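Long-range contact in ORF112 (Cyprinid herpesvirus 3, PDB 4WCG), which binds left-handed Z-DNA through its Zalpha domain, a winged helix-turn-helix fold at the C-terminal end of a longer viral protein: residues P37-N43 with R74-M79. Sequence-based numbering, arbitrary orientation.
Sequences PISEEMN and RHLYRM. With SO4 (sulfate ion), chain F; nucleotides of chain D; nucleotides of chain C.
H75 reaches from recognition helix 69-81 to the start of helix 40-52, and S39 N donates a nearly straight hydrogen bond (167°) to H75 NE2 at 2.9 Å. On its other nitrogen, H75 ND1 is tied to E71 O one turn back, so both ring nitrogens are engaged and the imidazole cannot turn freely. R74 adds the second polar link: NE and NH2 approach P37 O side-on, both at 3.0 Å, with the oxygen in the guanidinium plane. The bend at chi3 (68°) turns the guanidinium back to that carbonyl, while NH1 keeps a phosphate of the DNA.

CH-pi contacts clamp the imidazole between two aliphatic groups. M42 CG sits over one face, 3.5 Å from the H75 ring centroid, and I38 CD1 over the opposite face at 4.0 Å. M42 presses CB and CG on its face, then turns at chi2 (61°), lifting SD away above the ring. I38 CD1 also rests on R78 CG at 3.8 Å.

N43 OD1 lies at the ring edge, 3.3 Å from H75 CD2, its amide plane steeply inclined to the imidazole. A water donates to both N43 OD1 and H75 O, bridging the helices, and N43 ND2 is held by E40 OE1. M79 SD packs against N43 CB (3.6 Å).

S39 N-caps helix 40-52 through OG, which accepts from M42 N and donates to a sulfate probably taken from the crystallisation liquor.

In this winged helix-turn-helix of the Zalpha family, the contact fastens the N-terminal end of helix 40-52 to helix 69-81, which carries the DNA-contacting R74, Y77 and R78. The Y77 ring face receives the C8 edge of the guanine of DG5 of chain D, and W94 of strand 94-95 meets that ring edge-to-face; M42 continues onto L65 of helix 58-65.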
loop_
_atom_site.group_PDB
_atom_site.type_symbol
_atom_site.label_atom_id
_atom_site.label_comp_id
_atom_site.label_asym_id
_atom_site.label_seq_id
_atom_site.Cartn_x
_atom_site.Cartn_y
_atom_site.Cartn_z
ATOM N N PRO A 37 -2.951 8.624 14.627
ATOM C CA PRO A 37 -3.579 9.248 13.458
ATOM C C PRO A 37 -2.605 9.358 12.286
ATOM O O PRO A 37 -1.442 8.966 12.417
ATOM C CB PRO A 37 -3.978 10.644 13.970
ATOM C CG PRO A 37 -3.865 10.572 15.467
ATOM C CD PRO A 37 -2.779 9.583 15.729
ATOM N N ILE A 38 -3.080 9.875 11.155
ATOM C CA ILE A 38 -2.214 10.157 10.009
ATOM C C ILE A 38 -2.070 11.661 9.812
ATOM O O ILE A 38 -3.060 12.375 9.661
ATOM C CB ILE A 38 -2.749 9.536 8.707
ATOM C CG1 ILE A 38 -2.730 8.008 8.789
ATOM C CG2 ILE A 38 -1.937 10.021 7.510
ATOM C CD1 ILE A 38 -1.340 7.424 8.919
ATOM N N SER A 39 -0.829 12.133 9.832
ATOM C CA SER A 39 -0.525 13.533 9.573
ATOM C C SER A 39 -0.023 13.711 8.147
ATOM O O SER A 39 0.952 13.073 7.742
ATOM C CB SER A 39 0.520 14.045 10.562
ATOM O OG SER A 39 1.121 15.239 10.099
ATOM N N GLU A 40 -0.676 14.581 7.380
ATOM C CA GLU A 40 -0.199 14.850 6.031
ATOM C C GLU A 40 1.146 15.567 6.099
ATOM O O GLU A 40 2.001 15.381 5.235
ATOM C CB GLU A 40 -1.224 15.667 5.232
ATOM C CG GLU A 40 -0.769 16.086 3.825
ATOM C CD GLU A 40 -0.372 14.917 2.917
ATOM O OE1 GLU A 40 -0.794 13.761 3.168
ATOM O OE2 GLU A 40 0.361 15.171 1.935
ATOM N N GLU A 41 1.335 16.373 7.141
ATOM C CA GLU A 41 2.624 17.010 7.376
ATOM C C GLU A 41 3.731 15.961 7.528
ATOM O O GLU A 41 4.818 16.115 6.974
ATOM C CB GLU A 41 2.557 17.905 8.613
ATOM C CG GLU A 41 3.887 18.514 9.011
ATOM C CD GLU A 41 3.717 19.743 9.881
ATOM O OE1 GLU A 41 2.902 20.618 9.519
ATOM O OE2 GLU A 41 4.393 19.832 10.928
ATOM N N MET A 42 3.447 14.896 8.275
ATOM C CA MET A 42 4.403 13.797 8.434
ATOM C C MET A 42 4.655 13.091 7.099
ATOM O O MET A 42 5.791 12.744 6.766
ATOM C CB MET A 42 3.902 12.797 9.486
ATOM C CG MET A 42 4.753 11.544 9.618
ATOM S SD MET A 42 6.455 11.882 10.110
ATOM C CE MET A 42 6.265 12.140 11.869
ATOM N N ASN A 43 3.593 12.888 6.330
ATOM C CA ASN A 43 3.730 12.272 5.010
ATOM C C ASN A 43 4.730 13.020 4.143
ATOM O O ASN A 43 5.613 12.428 3.532
ATOM C CB ASN A 43 2.389 12.219 4.297
ATOM C CG ASN A 43 1.479 11.162 4.855
ATOM O OD1 ASN A 43 1.940 10.195 5.469
ATOM N ND2 ASN A 43 0.180 11.336 4.653
ATOM N N ARG A 74 3.636 3.588 10.216
ATOM C CA ARG A 74 2.199 3.774 10.034
ATOM C C ARG A 74 1.958 4.651 8.801
ATOM O O ARG A 74 1.065 4.367 7.971
ATOM C CB ARG A 74 1.570 4.395 11.284
ATOM C CG ARG A 74 0.038 4.433 11.231
ATOM C CD ARG A 74 -0.573 4.811 12.560
ATOM N NE ARG A 74 -0.294 6.196 12.906
ATOM C CZ ARG A 74 0.560 6.566 13.850
ATOM N NH1 ARG A 74 1.234 5.648 14.524
ATOM N NH2 ARG A 74 0.743 7.853 14.115
ATOM N N HIS A 75 2.756 5.709 8.680
ATOM C CA HIS A 75 2.575 6.618 7.553
ATOM C C HIS A 75 3.053 6.010 6.228
ATOM O O HIS A 75 2.387 6.176 5.203
ATOM C CB HIS A 75 3.268 7.954 7.832
ATOM C CG HIS A 75 2.565 8.789 8.854
ATOM N ND1 HIS A 75 2.565 8.485 10.201
ATOM C CD2 HIS A 75 1.828 9.918 8.724
ATOM C CE1 HIS A 75 1.866 9.396 10.854
ATOM N NE2 HIS A 75 1.406 10.275 9.982
ATOM N N LEU A 76 4.184 5.301 6.238
ATOM C CA LEU A 76 4.675 4.643 5.017
ATOM C C LEU A 76 3.645 3.673 4.464
ATOM O O LEU A 76 3.323 3.680 3.268
ATOM C CB LEU A 76 5.986 3.881 5.279
ATOM C CG LEU A 76 7.241 4.737 5.436
ATOM C CD1 LEU A 76 8.372 3.908 6.056
ATOM C CD2 LEU A 76 7.670 5.262 4.057
ATOM N N TYR A 77 3.119 2.812 5.328
ATOM C CA TYR A 77 2.175 1.823 4.840
ATOM C C TYR A 77 0.884 2.469 4.333
ATOM O O TYR A 77 0.333 2.031 3.330
ATOM C CB TYR A 77 1.881 0.779 5.920
ATOM C CG TYR A 77 2.952 -0.300 6.000
ATOM C CD1 TYR A 77 4.095 -0.124 6.779
ATOM C CD2 TYR A 77 2.831 -1.464 5.265
ATOM C CE1 TYR A 77 5.066 -1.108 6.844
ATOM C CE2 TYR A 77 3.790 -2.449 5.313
ATOM C CZ TYR A 77 4.913 -2.266 6.105
ATOM O OH TYR A 77 5.857 -3.265 6.138
ATOM N N ARG A 78 0.390 3.507 4.999
ATOM C CA ARG A 78 -0.802 4.148 4.465
ATOM C C ARG A 78 -0.519 4.846 3.128
ATOM O O ARG A 78 -1.362 4.800 2.224
ATOM C CB ARG A 78 -1.384 5.113 5.483
ATOM C CG ARG A 78 -1.998 4.382 6.690
ATOM C CD ARG A 78 -3.042 3.304 6.307
ATOM N NE ARG A 78 -3.725 2.774 7.490
ATOM C CZ ARG A 78 -4.682 1.842 7.484
ATOM N NH1 ARG A 78 -5.105 1.290 6.343
ATOM N NH2 ARG A 78 -5.229 1.457 8.634
ATOM N N MET A 79 0.656 5.472 2.992
ATOM C CA MET A 79 1.015 6.091 1.699
ATOM C C MET A 79 1.185 5.052 0.597
ATOM O O MET A 79 0.951 5.350 -0.583
ATOM C CB MET A 79 2.292 6.925 1.815
ATOM C CG MET A 79 2.005 8.319 2.354
ATOM S SD MET A 79 3.388 9.454 2.163
ATOM C CE MET A 79 4.563 8.744 3.328
HETATM S S SO4 F . -1.696 17.429 9.088
HETATM O O1 SO4 F . -2.553 16.320 8.680
HETATM O O2 SO4 F . -0.706 17.696 8.050
HETATM O O3 SO4 F . -1.007 17.097 10.333
HETATM O O4 SO4 F . -2.514 18.621 9.293
ATOM P P DG D 5 6.684 -1.147 13.806
ATOM O OP1 DG D 5 7.953 -0.928 13.152
ATOM O OP2 DG D 5 6.565 -0.832 15.208
ATOM O "O5'" DG D 5 5.606 -0.350 12.973
ATOM C "C5'" DG D 5 4.252 -0.428 13.325
ATOM C "C4'" DG D 5 3.397 0.271 12.297
ATOM O "O4'" DG D 5 3.537 -0.369 11.020
ATOM C "C3'" DG D 5 1.910 0.233 12.624
ATOM O "O3'" DG D 5 1.600 1.469 13.236
ATOM C "C2'" DG D 5 1.239 0.075 11.273
ATOM C "C1'" DG D 5 2.299 -0.494 10.358
ATOM N N9 DG D 5 2.153 -1.887 9.951
ATOM C C8 DG D 5 2.255 -2.360 8.672
ATOM N N7 DG D 5 2.152 -3.654 8.595
ATOM C C5 DG D 5 1.975 -4.060 9.905
ATOM C C6 DG D 5 1.794 -5.350 10.441
ATOM O O6 DG D 5 1.747 -6.418 9.851
ATOM N N1 DG D 5 1.675 -5.314 11.820
ATOM C C2 DG D 5 1.709 -4.180 12.584
ATOM N N2 DG D 5 1.568 -4.350 13.894
ATOM N N3 DG D 5 1.865 -2.968 12.093
ATOM C C4 DG D 5 1.984 -2.981 10.755
ATOM P P DC D 4 8.049 -3.926 8.779
ATOM O OP1 DC D 4 7.783 -2.793 7.880
ATOM O OP2 DC D 4 9.207 -3.860 9.679
ATOM O "O5'" DC D 4 6.730 -4.227 9.638
ATOM C "C5'" DC D 4 5.854 -3.184 9.983
ATOM C "C4'" DC D 4 5.449 -3.307 11.444
ATOM O "O4'" DC D 4 4.657 -4.517 11.632
ATOM C "C3'" DC D 4 6.615 -3.404 12.437
ATOM O "O3'" DC D 4 6.293 -2.672 13.625
ATOM C "C2'" DC D 4 6.669 -4.901 12.735
ATOM C "C1'" DC D 4 5.183 -5.245 12.725
ATOM N N1 DC D 4 4.920 -6.682 12.502
ATOM C C2 DC D 4 4.707 -7.520 13.585
ATOM O O2 DC D 4 4.744 -7.037 14.723
ATOM N N3 DC D 4 4.474 -8.842 13.367
ATOM C C4 DC D 4 4.450 -9.312 12.116
ATOM N N4 DC D 4 4.217 -10.616 11.938
ATOM C C5 DC D 4 4.678 -8.466 10.993
ATOM C C6 DC D 4 4.896 -7.172 11.226
ATOM P P DG C 5 -12.732 -5.695 6.279
ATOM O OP1 DG C 5 -13.464 -5.281 5.130
ATOM O OP2 DG C 5 -13.216 -6.806 7.046
ATOM O "O5'" DG C 5 -11.246 -6.023 5.831
ATOM C "C5'" DG C 5 -10.324 -6.471 6.782
ATOM C "C4'" DG C 5 -8.950 -6.601 6.173
ATOM O "O4'" DG C 5 -8.538 -5.338 5.626
ATOM C "C3'" DG C 5 -7.894 -6.993 7.193
ATOM O "O3'" DG C 5 -7.722 -8.394 7.122
ATOM C "C2'" DG C 5 -6.663 -6.241 6.736
ATOM C "C1'" DG C 5 -7.183 -5.081 5.910
ATOM N N9 DG C 5 -7.098 -3.758 6.507
ATOM C C8 DG C 5 -6.590 -2.645 5.894
ATOM N N7 DG C 5 -6.674 -1.573 6.625
ATOM C C5 DG C 5 -7.278 -2.002 7.794
ATOM C C6 DG C 5 -7.637 -1.281 8.954
ATOM O O6 DG C 5 -7.490 -0.088 9.190
ATOM N N1 DG C 5 -8.232 -2.105 9.898
ATOM C C2 DG C 5 -8.474 -3.439 9.738
ATOM N N2 DG C 5 -9.072 -4.055 10.759
ATOM N N3 DG C 5 -8.163 -4.118 8.655
ATOM C C4 DG C 5 -7.556 -3.347 7.735
HETATM O O HOH W 1 0.263 7.996 5.540
#